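PDB 2GEF: protease VP4, which acts as a birnavirus serine protease with a serine/lysine catalytic dyad, probably cleaving the viral polyprotein of which it is itself a part. Local coordinates for residues 46-59 and 100-112. Numbering follows the deposited sequence.
Sequences ELYIAVRGDHRDLM and TRTDLTILPVADV
Thr105 OG1 is gripped twice by the turn that follows strand 46-52: it donates to Gly53 O (2.9 Å), in the carbonyl plane and on a lone pair, and accepts a nearly straight bond from His55 N (3.0 Å, 168°). With OG1 beside its own backbone N (chi1 -59°), the hydroxyl faces the turn while CG2 meets SE of selenomethionine Met59 at 3.7 Å. The His55 ring folds back so that NE2 donates to Arg52 O, a bond within the turn that probably helps hold its shape. Along the rest of the contact the strands run antiparallel. Val51 and Thr105 exchange two backbone bonds, as do Ile49 and Leu107, and Gly53 N reaches Asp103 O (2.8 Å), which also accepts from Thr102 OG1. Leu107 packs against the segment after the turn, its CD1 against Leu58 CD1 and its CD2 3.6 Å from Met59 CG. At the other end Pro108 lies over a face of the Tyr48 ring, CB 3.8 Å from the centroid in a CH-pi contact, and Asn127 bonds Tyr48 OH and Glu46 OE2. Within the mixed sheet, strand 43-52 lies between strands 31-38 and 104-109, the latter pairing onward with strand 75-77, while Ala50 and Leu104 pack on helix 138-146, just after the nucleophile Ser136.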
loop_
_atom_site.group_PDB
_atom_site.type_symbol
_atom_site.label_atom_id
_atom_site.label_comp_id
_atom_site.label_asym_id
_atom_site.label_seq_id
_atom_site.Cartn_x
_atom_site.Cartn_y
_atom_site.Cartn_z
ATOM N N GLU A 46 0.174 9.008 -1.377
ATOM C CA GLU A 46 -1.111 8.520 -1.943
ATOM C C GLU A 46 -1.361 7.137 -1.356
ATOM O O GLU A 46 -0.423 6.415 -1.151
ATOM C CB GLU A 46 -0.758 8.165 -3.402
ATOM C CG GLU A 46 -1.606 8.605 -4.401
ATOM C CD GLU A 46 -0.881 8.554 -5.753
ATOM O OE1 GLU A 46 0.370 8.805 -5.839
ATOM O OE2 GLU A 46 -1.560 8.253 -6.751
ATOM N N LEU A 47 -2.592 6.635 -1.339
ATOM C CA LEU A 47 -2.844 5.151 -1.238
ATOM C C LEU A 47 -2.956 4.461 -2.515
ATOM O O LEU A 47 -3.343 5.024 -3.497
ATOM C CB LEU A 47 -4.111 4.934 -0.467
ATOM C CG LEU A 47 -3.919 5.485 0.959
ATOM C CD1 LEU A 47 -5.255 5.210 1.616
ATOM C CD2 LEU A 47 -2.800 4.942 1.803
ATOM N N TYR A 48 -2.542 3.221 -2.502
ATOM C CA TYR A 48 -2.745 2.219 -3.547
ATOM C C TYR A 48 -3.343 1.024 -2.844
ATOM O O TYR A 48 -3.163 0.860 -1.627
ATOM C CB TYR A 48 -1.417 1.766 -4.202
ATOM C CG TYR A 48 -0.770 2.685 -5.249
ATOM C CD1 TYR A 48 -0.591 4.056 -5.039
ATOM C CD2 TYR A 48 -0.314 2.167 -6.410
ATOM C CE1 TYR A 48 0.017 4.876 -6.006
ATOM C CE2 TYR A 48 0.261 2.972 -7.378
ATOM C CZ TYR A 48 0.426 4.300 -7.203
ATOM O OH TYR A 48 1.078 5.009 -8.305
ATOM N N ILE A 49 -3.991 0.197 -3.608
ATOM C CA ILE A 49 -4.634 -1.002 -3.107
ATOM C C ILE A 49 -3.986 -2.115 -3.801
ATOM O O ILE A 49 -3.811 -1.960 -4.955
ATOM C CB ILE A 49 -6.149 -1.103 -3.309
ATOM C CG1 ILE A 49 -6.645 -2.213 -2.351
ATOM C CG2 ILE A 49 -6.598 -1.265 -4.849
ATOM C CD1 ILE A 49 -8.053 -2.365 -2.297
ATOM N N ALA A 50 -3.441 -3.088 -3.058
ATOM C CA ALA A 50 -2.954 -4.339 -3.674
ATOM C C ALA A 50 -4.168 -5.308 -3.688
ATOM O O ALA A 50 -4.847 -5.507 -2.599
ATOM C CB ALA A 50 -1.947 -4.947 -2.822
ATOM N N VAL A 51 -4.415 -5.907 -4.857
ATOM C CA VAL A 51 -5.539 -6.977 -4.986
ATOM C C VAL A 51 -4.935 -8.170 -5.609
ATOM O O VAL A 51 -4.130 -8.070 -6.542
ATOM C CB VAL A 51 -6.779 -6.434 -5.802
ATOM C CG1 VAL A 51 -8.085 -7.385 -5.538
ATOM C CG2 VAL A 51 -7.132 -5.102 -5.210
ATOM N N ARG A 52 -5.261 -9.320 -5.077
ATOM C CA ARG A 52 -4.858 -10.596 -5.773
ATOM C C ARG A 52 -5.538 -10.864 -7.127
ATOM O O ARG A 52 -6.703 -10.571 -7.357
ATOM C CB ARG A 52 -4.842 -11.800 -4.805
ATOM C CG ARG A 52 -6.201 -12.105 -4.031
ATOM C CD ARG A 52 -6.276 -13.539 -3.464
ATOM N NE ARG A 52 -7.599 -13.845 -2.852
ATOM C CZ ARG A 52 -7.959 -13.495 -1.628
ATOM N NH1 ARG A 52 -9.130 -13.892 -1.231
ATOM N NH2 ARG A 52 -7.221 -12.680 -0.827
ATOM N N GLY A 53 -4.722 -11.386 -8.023
ATOM C CA GLY A 53 -5.070 -11.817 -9.425
ATOM C C GLY A 53 -4.605 -10.652 -10.301
ATOM O O GLY A 53 -3.998 -9.696 -9.826
ATOM N N ASP A 54 -4.931 -10.729 -11.579
ATOM C CA ASP A 54 -4.543 -9.699 -12.486
ATOM C C ASP A 54 -5.681 -8.762 -12.903
ATOM O O ASP A 54 -6.670 -9.152 -13.459
ATOM C CB ASP A 54 -3.573 -10.248 -13.589
ATOM C CG ASP A 54 -4.218 -10.469 -14.930
ATOM O OD1 ASP A 54 -5.449 -10.535 -14.925
ATOM O OD2 ASP A 54 -3.533 -10.715 -15.944
ATOM N N HIS A 55 -5.527 -7.503 -12.504
ATOM C CA HIS A 55 -6.515 -6.420 -12.697
ATOM C C HIS A 55 -5.859 -5.368 -13.454
ATOM O O HIS A 55 -6.135 -4.178 -13.260
ATOM C CB HIS A 55 -7.046 -5.865 -11.365
ATOM C CG HIS A 55 -7.550 -6.936 -10.419
ATOM N ND1 HIS A 55 -8.868 -7.360 -10.398
ATOM C CD2 HIS A 55 -6.899 -7.704 -9.520
ATOM C CE1 HIS A 55 -9.016 -8.321 -9.490
ATOM N NE2 HIS A 55 -7.826 -8.581 -8.974
ATOM N N ARG A 56 -4.966 -5.835 -14.328
ATOM C CA ARG A 56 -4.311 -5.058 -15.404
ATOM C C ARG A 56 -5.326 -4.139 -16.149
ATOM O O ARG A 56 -5.018 -2.954 -16.510
ATOM C CB ARG A 56 -3.586 -6.006 -16.341
ATOM C CG ARG A 56 -2.394 -6.519 -15.633
ATOM C CD ARG A 56 -1.645 -7.726 -16.295
ATOM N NE ARG A 56 -0.508 -7.143 -16.992
ATOM C CZ ARG A 56 0.114 -7.777 -18.007
ATOM N NH1 ARG A 56 -0.283 -9.040 -18.301
ATOM N NH2 ARG A 56 1.094 -7.140 -18.710
ATOM N N ASP A 57 -6.533 -4.669 -16.347
ATOM C CA ASP A 57 -7.566 -3.907 -17.082
ATOM C C ASP A 57 -7.939 -2.624 -16.429
ATOM O O ASP A 57 -8.702 -1.878 -16.986
ATOM C CB ASP A 57 -8.885 -4.660 -17.218
ATOM C CG ASP A 57 -9.414 -5.208 -15.906
ATOM O OD1 ASP A 57 -8.681 -5.945 -15.269
ATOM O OD2 ASP A 57 -10.566 -4.914 -15.544
ATOM N N LEU A 58 -7.490 -2.469 -15.193
ATOM C CA LEU A 58 -7.851 -1.365 -14.313
ATOM C C LEU A 58 -6.661 -0.370 -14.175
ATOM O O LEU A 58 -6.862 0.784 -13.713
ATOM C CB LEU A 58 -8.254 -1.860 -12.949
ATOM C CG LEU A 58 -9.681 -2.373 -12.699
ATOM C CD1 LEU A 58 -9.745 -2.845 -11.264
ATOM C CD2 LEU A 58 -10.875 -1.472 -13.061
HETATM N N MSE A 59 -5.459 -0.825 -14.586
HETATM C CA MSE A 59 -4.248 0.007 -14.647
HETATM C C MSE A 59 -4.254 0.962 -15.785
HETATM O O MSE A 59 -4.781 0.607 -16.867
HETATM C CB MSE A 59 -3.046 -0.879 -14.884
HETATM C CG MSE A 59 -2.831 -1.832 -13.634
HETATM SE SE MSE A 59 -1.449 -3.079 -13.772
HETATM C CE MSE A 59 -0.015 -1.924 -13.363
ATOM N N THR A 100 3.594 -15.000 -1.781
ATOM C CA THR A 100 2.189 -14.710 -1.853
ATOM C C THR A 100 1.348 -15.872 -2.390
ATOM O O THR A 100 0.186 -15.778 -2.212
ATOM C CB THR A 100 1.938 -13.558 -2.699
ATOM O OG1 THR A 100 2.457 -13.842 -3.990
ATOM C CG2 THR A 100 2.588 -12.168 -1.989
ATOM N N ARG A 101 1.935 -16.931 -3.031
ATOM C CA ARG A 101 1.161 -17.956 -3.816
ATOM C C ARG A 101 0.073 -17.376 -4.860
ATOM O O ARG A 101 -0.802 -18.067 -5.384
ATOM C CB ARG A 101 0.589 -19.104 -2.930
ATOM C CG ARG A 101 0.384 -18.806 -1.421
ATOM C CD ARG A 101 -0.247 -19.944 -0.565
ATOM N NE ARG A 101 -1.073 -19.255 0.468
ATOM C CZ ARG A 101 -2.142 -18.509 0.161
ATOM N NH1 ARG A 101 -2.492 -18.409 -1.124
ATOM N NH2 ARG A 101 -2.798 -17.824 1.081
ATOM N N THR A 102 0.226 -16.119 -5.269
ATOM C CA THR A 102 -0.668 -15.555 -6.260
ATOM C C THR A 102 0.006 -14.319 -6.896
ATOM O O THR A 102 0.842 -13.626 -6.284
ATOM C CB THR A 102 -2.049 -15.200 -5.596
ATOM O OG1 THR A 102 -2.882 -14.560 -6.577
ATOM C CG2 THR A 102 -1.856 -14.170 -4.310
ATOM N N ASP A 103 -0.377 -14.031 -8.125
ATOM C CA ASP A 103 -0.076 -12.694 -8.676
ATOM C C ASP A 103 -0.881 -11.614 -7.996
ATOM O O ASP A 103 -1.964 -11.857 -7.503
ATOM C CB ASP A 103 -0.350 -12.653 -10.213
ATOM C CG ASP A 103 0.549 -13.647 -10.995
ATOM O OD1 ASP A 103 1.535 -14.134 -10.496
ATOM O OD2 ASP A 103 0.258 -13.979 -12.155
ATOM N N LEU A 104 -0.442 -10.394 -8.040
ATOM C CA LEU A 104 -1.284 -9.355 -7.445
ATOM C C LEU A 104 -1.090 -8.214 -8.396
ATOM O O LEU A 104 -0.150 -8.260 -9.203
ATOM C CB LEU A 104 -0.816 -8.928 -6.033
ATOM C CG LEU A 104 -0.984 -9.869 -4.775
ATOM C CD1 LEU A 104 0.379 -10.460 -4.344
ATOM C CD2 LEU A 104 -1.593 -9.053 -3.546
ATOM N N THR A 105 -2.011 -7.250 -8.341
ATOM C CA THR A 105 -1.903 -6.035 -9.056
ATOM C C THR A 105 -2.085 -4.939 -8.065
ATOM O O THR A 105 -2.932 -5.088 -7.156
ATOM C CB THR A 105 -3.124 -6.005 -10.030
ATOM O OG1 THR A 105 -3.029 -7.143 -10.867
ATOM C CG2 THR A 105 -2.985 -4.879 -10.965
ATOM N N ILE A 106 -1.342 -3.838 -8.155
ATOM C CA ILE A 106 -1.580 -2.689 -7.254
ATOM C C ILE A 106 -2.077 -1.495 -8.112
ATOM O O ILE A 106 -1.791 -1.392 -9.312
ATOM C CB ILE A 106 -0.279 -2.336 -6.456
ATOM C CG1 ILE A 106 0.816 -2.006 -7.451
ATOM C CG2 ILE A 106 0.155 -3.533 -5.646
ATOM C CD1 ILE A 106 2.098 -1.308 -6.998
ATOM N N LEU A 107 -2.920 -0.683 -7.531
ATOM C CA LEU A 107 -3.660 0.368 -8.240
ATOM C C LEU A 107 -3.732 1.627 -7.395
ATOM O O LEU A 107 -4.038 1.542 -6.158
ATOM C CB LEU A 107 -5.129 -0.049 -8.580
ATOM C CG LEU A 107 -5.246 -1.383 -9.400
ATOM C CD1 LEU A 107 -6.649 -2.006 -9.243
ATOM C CD2 LEU A 107 -4.917 -1.143 -10.794
ATOM N N PRO A 108 -3.507 2.796 -8.013
ATOM C CA PRO A 108 -3.668 4.001 -7.143
ATOM C C PRO A 108 -5.120 4.143 -6.800
ATOM O O PRO A 108 -5.929 3.803 -7.580
ATOM C CB PRO A 108 -3.103 5.181 -7.997
ATOM C CG PRO A 108 -2.726 4.519 -9.375
ATOM C CD PRO A 108 -3.169 3.097 -9.410
ATOM N N VAL A 109 -5.478 4.596 -5.601
ATOM C CA VAL A 109 -6.891 4.844 -5.266
ATOM C C VAL A 109 -7.126 6.265 -4.572
ATOM O O VAL A 109 -6.361 6.629 -3.621
ATOM C CB VAL A 109 -7.386 3.729 -4.384
ATOM C CG1 VAL A 109 -6.993 2.348 -4.961
ATOM C CG2 VAL A 109 -6.798 3.835 -3.018
ATOM N N ALA A 110 -8.174 7.016 -4.970
ATOM C CA ALA A 110 -8.504 8.262 -4.302
ATOM C C ALA A 110 -9.356 8.137 -3.059
ATOM O O ALA A 110 -9.384 9.035 -2.317
ATOM C CB ALA A 110 -9.231 9.091 -5.249
ATOM N N ASP A 111 -10.078 7.043 -2.839
ATOM C CA ASP A 111 -10.985 6.889 -1.743
ATOM C C ASP A 111 -11.605 5.504 -1.713
ATOM O O ASP A 111 -11.520 4.774 -2.670
ATOM C CB ASP A 111 -12.173 7.855 -1.854
ATOM C CG ASP A 111 -12.737 8.264 -0.465
ATOM O OD1 ASP A 111 -12.262 7.767 0.623
ATOM O OD2 ASP A 111 -13.651 9.097 -0.457
ATOM N N VAL A 112 -12.327 5.214 -0.627
ATOM C CA VAL A 112 -12.800 3.857 -0.283
ATOM C C VAL A 112 -14.023 3.933 0.608
ATOM O O VAL A 112 -14.036 4.571 1.697
ATOM C CB VAL A 112 -11.719 2.928 0.454
ATOM C CG1 VAL A 112 -12.284 1.451 0.543
ATOM C CG2 VAL A 112 -10.412 2.900 -0.348
HETATM O O HOH W 1 -5.154 8.404 -1.985
#